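Side-chain contacts in glutathione S-transferase (Sphingobium chungbukense, PDB 6M1T), which binds glutathione and, as a bacterial beta-class glutathione transferase, probably transfers it to other compounds in detoxification: residues 35-38 with 42-45; 54-57 with 61-64; 142-147 with 182-187. All coordinates share one frame; numbering follows the deposited sequence.

Contact 1 (35-38 with 42-45)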
loop_
_atom_site.group_PDB
_atom_site.type_symbol
_atom_site.label_atom_id
_atom_site.label_comp_id
_atom_site.label_asym_id
_atom_site.label_seq_id
_atom_site.Cartn_x
_atom_site.Cartn_y
_atom_site.Cartn_z
ATOM N N ARG A 35 12.036 9.179 18.338
ATOM C CA ARG A 35 12.696 8.309 17.339
ATOM C C ARG A 35 13.957 7.679 17.937
ATOM O O ARG A 35 14.979 7.581 17.211
ATOM C CB ARG A 35 13.078 9.055 16.050
ATOM C CG ARG A 35 11.938 9.183 15.045
ATOM C CD ARG A 35 10.862 10.135 15.489
ATOM N NE ARG A 35 9.765 10.381 14.563
ATOM C CZ ARG A 35 9.424 11.576 14.068
ATOM N NH1 ARG A 35 10.138 12.664 14.323
ATOM N NH2 ARG A 35 8.366 11.678 13.283
ATOM N N LYS A 36 13.910 7.228 19.191
ATOM C CA LYS A 36 15.095 6.544 19.751
ATOM C C LYS A 36 14.685 5.108 20.086
ATOM O O LYS A 36 13.575 4.912 20.561
ATOM C CB LYS A 36 15.631 7.228 21.013
ATOM C CG LYS A 36 16.233 8.634 20.855
ATOM C CD LYS A 36 17.175 8.885 19.695
ATOM C CE LYS A 36 17.601 10.350 19.620
ATOM N NZ LYS A 36 16.445 11.300 19.612
ATOM N N VAL A 37 15.586 4.176 19.859
ATOM C CA VAL A 37 15.388 2.744 20.185
ATOM C C VAL A 37 15.565 2.634 21.700
ATOM O O VAL A 37 16.174 3.565 22.281
ATOM C CB VAL A 37 16.363 1.890 19.363
ATOM C CG1 VAL A 37 16.159 0.421 19.611
ATOM C CG2 VAL A 37 16.224 2.204 17.888
ATOM N N GLU A 38 14.975 1.618 22.331
ATOM C CA GLU A 38 15.052 1.425 23.807
ATOM C C GLU A 38 16.518 1.256 24.237
ATOM O O GLU A 38 16.799 1.434 25.423
ATOM C CB GLU A 38 14.205 0.234 24.259
ATOM C CG GLU A 38 14.588 -1.116 23.668
ATOM C CD GLU A 38 13.614 -2.164 24.202
ATOM O OE1 GLU A 38 13.303 -2.096 25.412
ATOM O OE2 GLU A 38 13.035 -2.917 23.414
ATOM N N ASP A 42 19.808 5.924 17.601
ATOM C CA ASP A 42 18.910 6.816 16.817
ATOM C C ASP A 42 18.169 5.927 15.810
ATOM O O ASP A 42 18.830 5.325 14.938
ATOM C CB ASP A 42 19.694 7.938 16.128
ATOM C CG ASP A 42 18.874 8.872 15.244
ATOM O OD1 ASP A 42 17.623 8.764 15.226
ATOM O OD2 ASP A 42 19.504 9.718 14.561
ATOM N N PHE A 43 16.860 5.808 15.940
ATOM C CA PHE A 43 16.053 4.910 15.071
ATOM C C PHE A 43 16.116 5.381 13.613
ATOM O O PHE A 43 15.902 4.540 12.734
ATOM C CB PHE A 43 14.583 4.904 15.485
ATOM C CG PHE A 43 13.739 3.944 14.688
ATOM C CD1 PHE A 43 14.150 2.633 14.503
ATOM C CD2 PHE A 43 12.526 4.352 14.137
ATOM C CE1 PHE A 43 13.341 1.733 13.821
ATOM C CE2 PHE A 43 11.751 3.472 13.394
ATOM C CZ PHE A 43 12.160 2.157 13.259
ATOM N N LEU A 44 16.361 6.678 13.352
ATOM C CA LEU A 44 16.408 7.226 11.956
ATOM C C LEU A 44 17.569 6.610 11.183
ATOM O O LEU A 44 17.506 6.650 9.955
ATOM C CB LEU A 44 16.525 8.756 11.942
ATOM C CG LEU A 44 15.399 9.534 12.623
ATOM C CD1 LEU A 44 15.572 11.032 12.442
ATOM C CD2 LEU A 44 14.026 9.091 12.119
ATOM N N THR A 45 18.570 6.054 11.874
ATOM C CA THR A 45 19.659 5.240 11.277
ATOM C C THR A 45 19.119 3.948 10.668
ATOM O O THR A 45 19.748 3.463 9.740
ATOM C CB THR A 45 20.716 4.842 12.317
ATOM O OG1 THR A 45 21.159 6.096 12.833
ATOM C CG2 THR A 45 21.837 4.021 11.722
#

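Contact 2 (54-57 with 61-64)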
loop_
_atom_site.group_PDB
_atom_site.type_symbol
_atom_site.label_atom_id
_atom_site.label_comp_id
_atom_site.label_asym_id
_atom_site.label_seq_id
_atom_site.Cartn_x
_atom_site.Cartn_y
_atom_site.Cartn_z
ATOM N N ALA A 54 10.023 -1.767 11.203
ATOM C CA ALA A 54 11.219 -1.981 10.360
ATOM C C ALA A 54 11.783 -3.344 10.750
ATOM O O ALA A 54 11.691 -3.715 11.943
ATOM C CB ALA A 54 12.221 -0.892 10.559
ATOM N N LEU A 55 12.239 -4.100 9.766
ATOM C CA LEU A 55 12.797 -5.446 9.972
ATOM C C LEU A 55 14.243 -5.487 9.498
ATOM O O LEU A 55 14.437 -5.295 8.291
ATOM C CB LEU A 55 11.972 -6.462 9.203
ATOM C CG LEU A 55 12.477 -7.889 9.394
ATOM C CD1 LEU A 55 12.212 -8.363 10.823
ATOM C CD2 LEU A 55 11.778 -8.819 8.430
ATOM N N THR A 56 15.189 -5.657 10.411
ATOM C CA THR A 56 16.629 -5.799 10.089
ATOM C C THR A 56 16.928 -7.281 9.945
ATOM O O THR A 56 16.701 -8.053 10.900
ATOM C CB THR A 56 17.551 -5.142 11.110
ATOM O OG1 THR A 56 17.154 -3.784 11.226
ATOM C CG2 THR A 56 19.012 -5.186 10.692
ATOM N N LEU A 57 17.374 -7.661 8.760
ATOM C CA LEU A 57 17.704 -9.060 8.422
ATOM C C LEU A 57 19.059 -9.396 9.048
ATOM O O LEU A 57 19.787 -8.466 9.431
ATOM C CB LEU A 57 17.712 -9.208 6.901
ATOM C CG LEU A 57 16.443 -8.739 6.203
ATOM C CD1 LEU A 57 16.578 -8.885 4.687
ATOM C CD2 LEU A 57 15.220 -9.476 6.732
ATOM N N GLU A 61 20.677 -5.732 6.510
ATOM C CA GLU A 61 19.803 -4.911 5.639
ATOM C C GLU A 61 18.461 -4.694 6.357
ATOM O O GLU A 61 18.005 -5.640 6.944
ATOM C CB GLU A 61 19.548 -5.618 4.330
ATOM C CG GLU A 61 18.635 -4.813 3.456
ATOM C CD GLU A 61 18.358 -5.418 2.099
ATOM O OE1 GLU A 61 18.787 -6.604 1.837
ATOM O OE2 GLU A 61 17.714 -4.692 1.296
ATOM N N THR A 62 17.869 -3.500 6.269
ATOM C CA THR A 62 16.553 -3.184 6.888
ATOM C C THR A 62 15.488 -3.094 5.790
ATOM O O THR A 62 15.684 -2.336 4.805
ATOM C CB THR A 62 16.637 -1.923 7.763
ATOM O OG1 THR A 62 17.525 -2.204 8.842
ATOM C CG2 THR A 62 15.299 -1.486 8.330
ATOM N N LEU A 63 14.364 -3.776 5.995
ATOM C CA LEU A 63 13.168 -3.711 5.135
ATOM C C LEU A 63 12.088 -2.875 5.842
ATOM O O LEU A 63 11.941 -2.970 7.089
ATOM C CB LEU A 63 12.744 -5.162 4.944
ATOM C CG LEU A 63 11.894 -5.534 3.747
ATOM C CD1 LEU A 63 12.560 -5.114 2.427
ATOM C CD2 LEU A 63 11.657 -7.041 3.781
ATOM N N THR A 64 11.382 -2.026 5.101
ATOM C CA THR A 64 10.271 -1.215 5.653
ATOM C C THR A 64 8.992 -1.515 4.873
ATOM O O THR A 64 9.084 -2.134 3.792
ATOM C CB THR A 64 10.566 0.288 5.633
ATOM O OG1 THR A 64 10.795 0.647 4.279
ATOM C CG2 THR A 64 11.768 0.691 6.452
#

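Contact 3 (142-147 with 182-187). With CYS (cysteine), chain D.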
loop_
_atom_site.group_PDB
_atom_site.type_symbol
_atom_site.label_atom_id
_atom_site.label_comp_id
_atom_site.label_asym_id
_atom_site.label_seq_id
_atom_site.Cartn_x
_atom_site.Cartn_y
_atom_site.Cartn_z
ATOM N N ASP A 142 -19.266 -13.998 4.532
ATOM C CA ASP A 142 -19.352 -15.076 3.507
ATOM C C ASP A 142 -18.131 -16.012 3.560
ATOM O O ASP A 142 -18.186 -17.071 2.888
ATOM C CB ASP A 142 -19.455 -14.466 2.104
ATOM C CG ASP A 142 -20.722 -13.664 1.859
ATOM O OD1 ASP A 142 -21.501 -13.467 2.822
ATOM O OD2 ASP A 142 -20.923 -13.241 0.708
ATOM N N LYS A 143 -17.048 -15.630 4.260
ATOM C CA LYS A 143 -15.729 -16.328 4.186
ATOM C C LYS A 143 -15.072 -16.274 5.567
ATOM O O LYS A 143 -15.343 -15.310 6.305
ATOM C CB LYS A 143 -14.847 -15.681 3.109
ATOM C CG LYS A 143 -13.801 -16.591 2.475
ATOM N N GLU A 144 -14.250 -17.270 5.909
ATOM C CA GLU A 144 -13.583 -17.327 7.239
ATOM C C GLU A 144 -12.355 -16.401 7.210
ATOM O O GLU A 144 -12.163 -15.653 8.180
ATOM C CB GLU A 144 -13.212 -18.765 7.619
ATOM C CG GLU A 144 -13.370 -19.030 9.112
ATOM C CD GLU A 144 -12.940 -20.404 9.593
ATOM O OE1 GLU A 144 -13.658 -20.983 10.444
ATOM O OE2 GLU A 144 -11.882 -20.889 9.126
ATOM N N HIS A 145 -11.590 -16.458 6.114
ATOM C CA HIS A 145 -10.280 -15.784 5.919
ATOM C C HIS A 145 -10.422 -14.603 4.947
ATOM O O HIS A 145 -11.190 -14.694 3.956
ATOM C CB HIS A 145 -9.258 -16.803 5.409
ATOM C CG HIS A 145 -9.283 -18.101 6.142
ATOM N ND1 HIS A 145 -8.684 -18.267 7.378
ATOM C CD2 HIS A 145 -9.818 -19.298 5.817
ATOM C CE1 HIS A 145 -8.846 -19.511 7.779
ATOM N NE2 HIS A 145 -9.539 -20.162 6.840
ATOM N N TYR A 146 -9.645 -13.546 5.182
ATOM C CA TYR A 146 -9.710 -12.282 4.415
ATOM C C TYR A 146 -9.153 -12.488 2.995
ATOM O O TYR A 146 -9.688 -11.862 2.082
ATOM C CB TYR A 146 -8.999 -11.186 5.221
ATOM C CG TYR A 146 -9.110 -9.807 4.632
ATOM C CD1 TYR A 146 -10.343 -9.272 4.273
ATOM C CD2 TYR A 146 -7.984 -9.025 4.481
ATOM C CE1 TYR A 146 -10.440 -8.021 3.679
ATOM C CE2 TYR A 146 -8.069 -7.756 3.939
ATOM C CZ TYR A 146 -9.292 -7.252 3.533
ATOM O OH TYR A 146 -9.337 -5.992 3.012
ATOM N N ALA A 147 -8.118 -13.318 2.806
ATOM C CA ALA A 147 -7.470 -13.610 1.495
ATOM C C ALA A 147 -7.332 -15.129 1.259
ATOM O O ALA A 147 -6.648 -15.837 2.067
ATOM C CB ALA A 147 -6.117 -12.928 1.415
ATOM N N CYS A 182 -12.258 -11.704 14.937
ATOM C CA CYS A 182 -11.200 -11.260 15.892
ATOM C C CYS A 182 -11.165 -12.272 17.039
ATOM O O CYS A 182 -10.081 -12.770 17.393
ATOM C CB CYS A 182 -11.477 -9.882 16.479
ATOM S SG CYS A 182 -11.126 -8.524 15.323
ATOM N N GLY A 183 -12.355 -12.626 17.523
ATOM C CA GLY A 183 -12.574 -13.795 18.401
ATOM C C GLY A 183 -11.761 -15.015 18.033
ATOM O O GLY A 183 -11.011 -15.486 18.906
ATOM N N ARG A 184 -11.916 -15.544 16.820
ATOM C CA ARG A 184 -11.192 -16.757 16.368
ATOM C C ARG A 184 -9.691 -16.459 16.348
ATOM O O ARG A 184 -8.903 -17.277 16.830
ATOM C CB ARG A 184 -11.688 -17.221 14.997
ATOM C CG ARG A 184 -13.146 -17.672 15.002
ATOM C CD ARG A 184 -13.615 -18.294 13.701
ATOM N NE ARG A 184 -13.306 -17.533 12.491
ATOM C CZ ARG A 184 -14.061 -16.566 11.965
ATOM N NH1 ARG A 184 -15.177 -16.181 12.554
ATOM N NH2 ARG A 184 -13.680 -15.970 10.850
ATOM N N ILE A 185 -9.280 -15.320 15.793
ATOM C CA ILE A 185 -7.823 -15.089 15.597
ATOM C C ILE A 185 -7.130 -14.946 16.958
ATOM O O ILE A 185 -6.051 -15.470 17.119
ATOM C CB ILE A 185 -7.585 -13.909 14.638
ATOM C CG1 ILE A 185 -8.016 -14.331 13.229
ATOM C CG2 ILE A 185 -6.131 -13.447 14.708
ATOM C CD1 ILE A 185 -8.112 -13.199 12.223
ATOM N N ALA A 186 -7.755 -14.271 17.901
ATOM C CA ALA A 186 -7.192 -13.972 19.227
ATOM C C ALA A 186 -6.914 -15.276 20.003
ATOM O O ALA A 186 -6.101 -15.230 20.922
ATOM C CB ALA A 186 -8.101 -13.025 19.964
ATOM N N GLN A 187 -7.528 -16.401 19.640
ATOM C CA GLN A 187 -7.310 -17.693 20.339
ATOM C C GLN A 187 -6.019 -18.325 19.821
ATOM O O GLN A 187 -5.562 -19.280 20.440
ATOM C CB GLN A 187 -8.512 -18.621 20.142
ATOM C CG GLN A 187 -9.828 -17.977 20.563
ATOM C CD GLN A 187 -10.900 -19.012 20.805
ATOM O OE1 GLN A 187 -11.346 -19.695 19.882
ATOM N NE2 GLN A 187 -11.305 -19.143 22.058
HETATM N N CYS D . -12.475 -6.126 19.880
HETATM C CA CYS D . -13.027 -6.807 18.668
HETATM C C CYS D . -13.244 -8.300 18.960
HETATM O O CYS D . -12.347 -8.904 19.603
HETATM C CB CYS D . -12.102 -6.583 17.475
HETATM S SG CYS D . -12.685 -7.283 15.902
#

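Contact 1 (35-38 with 42-45)
Arg35 meets the loop 42-45 through its backbone oxygen and through the root of its side chain. Arg35 O accepts a hydrogen bond from Phe43 N at 2.9 Å, with an N-H...O angle of 151°. Phe43 CB is also close to Arg35 O, at 3.2 Å. Arg35 CG rests against Leu44 CD2 at 3.6 Å. A bend at chi2 (71°) then turns the chain away from the leucine, and its NH2 reaches bound glutathione in a weak hydrogen bond.

Lys36 forms a single backbone bridge with Asp42, their CA atoms 4.8 Å apart. Its CD passes Asp42 CA at 3.9 Å, but NZ bonds to Thr34 O and stays 5.2 Å from Asp42 OD1, too far for a salt bridge. The Asp42 carboxylate turns along its own chain instead: with CG anti to the backbone N (chi1 177°), OD1 takes Leu44 N at 3.1 Å from above the carboxylate plane, an Asx turn. Replacing Asp42 with an alanine would probably leave Leu44 N without this acceptor and the start of the 3-10 segment less firmly set.

Val37 presents CG2 to Phe43 CB at 4.0 Å, the two side chains crossing at about a right angle, with the methyl oblique to the ring.

Arg35 and Lys36 together face one residue of strand 26-31, which fits a G1 beta bulge at the start of 36-37, an outermost strand of the sheet within this chain. Toward the sheet, Val37 packs on Val28 and Phe43 on Val30, both of strand 26-31, and the Phe43 ring meets Phe4 of strand 2-5.

Contact 2 (54-57 with 61-64)
Thr56 and Thr62 have matching first torsions, chi1 -55° and -64°, each holding OG1 beside its backbone N and anti to the carbonyl carbon. On facing strands this brings the two hydroxyls together, Thr56 OG1 to Thr62 OG1 at 2.9 Å, in a hydrogen bond that either could donate. The close approach of their backbones, with CA atoms 4.1 Å apart in a non-hydrogen-bonded pair, makes the short link possible. The same torsion in Thr62 leaves CG2 anti to the backbone N, where it meets Ala54 CB at 3.8 Å on the threonine face.

Strands 54-56 and 62-64 run at 158° to each other and form the antiparallel beta hairpin of the thioredoxin-like N-terminal domain, with 62-64 at one edge of the sheet in this chain. Leu55 and Leu63 are its hydrogen-bonded pair: Leu55 N reaches Leu63 O at 2.9 Å, and Leu63 N returns to Leu55 O at 2.8 Å. Leu55 O also receives Thr62 CA in a CA-H...O contact of 3.3 Å. Toward the turn, Leu57 N bonds Glu61 O at 2.8 Å, and Leu57 CG lies 3.5 Å from Glu61 O.

Helix 66-75 packs on the face of Leu55 and Leu63 through Tyr72, which also touches Leu57; Tyr92 of the second subunit packs on Leu63. Across the sheet, Val46 packs on Thr56 and Thr62. Glu61 directs OE2 into a salt bridge with Arg93 of the second subunit, and Thr64 O accepts from Ser96 of that subunit, placing the hairpin at the dimer interface.

Contact 3 (142-147 with 182-187)
Glu144 and Arg184 lie with their flat groups nearly parallel, carboxylate and guanidinium planes 19° apart, yet they are not paired as a salt bridge. Glu144 OE1 stands 4.0 Å from Arg184 NE and well out of the guanidinium plane, so no N-H points at it. Instead, the glutamate's aliphatic part comes up on one side of that plane, CG 3.5 Å from Arg184 NH2. The backbone of the same residue approaches differently: Glu144 O sits at the guanidinium edge, near its plane, 3.1 Å from Arg184 NH2. This is a weak hydrogen bond, bent to 126° at the hydrogen.

A turn at chi3 (-49°) in the arginine carries its end off the helix 176-186 toward the loop. Beyond CG the glutamate is extended, and its CB lies over one face of the His145 ring, offset toward the rim.

Both segments are anchored in the helical domain by other residues: in the loop, buried Tyr146 packs among helices 89-108, 119-139 and 153-162, while Tyr146 N bonds Asp155. On the helix, Ile185 packs on Phe159, and Cys182 carries a bound cysteine through a disulfide, Cys182 SG to cysteine SG 2.1 Å.

With only 104 Å² buried, one bent hydrogen bond and charges at a distance, the link between loop and helix is probably a modest electrostatic attraction at the surface.

Contacts 1 and 2 belong to the same sheet in the N-terminal domain and touch, Phe43 CZ lying 4.1 Å from Ala54 CB, whereas contact 3 sits in the C-terminal domain, its nearest atoms about 18 Å from contact 2. The first two are partly buried and mix backbone hydrogen bonds with apolar cover, contact 2 adding a side-chain hydroxyl pair; contact 3 is a surface meeting of two exposed residues. Segments 35-38 and 42-45 share a lone bridge at one outermost strand within this chain, beside the glutathione site; 54-57 and 61-64 form a hairpin at the other, facing the second subunit. Contact 3 lacks strand pairing: a weak guanidinium-to-carbonyl bond and charges beyond salt-bridge range join loop and helix.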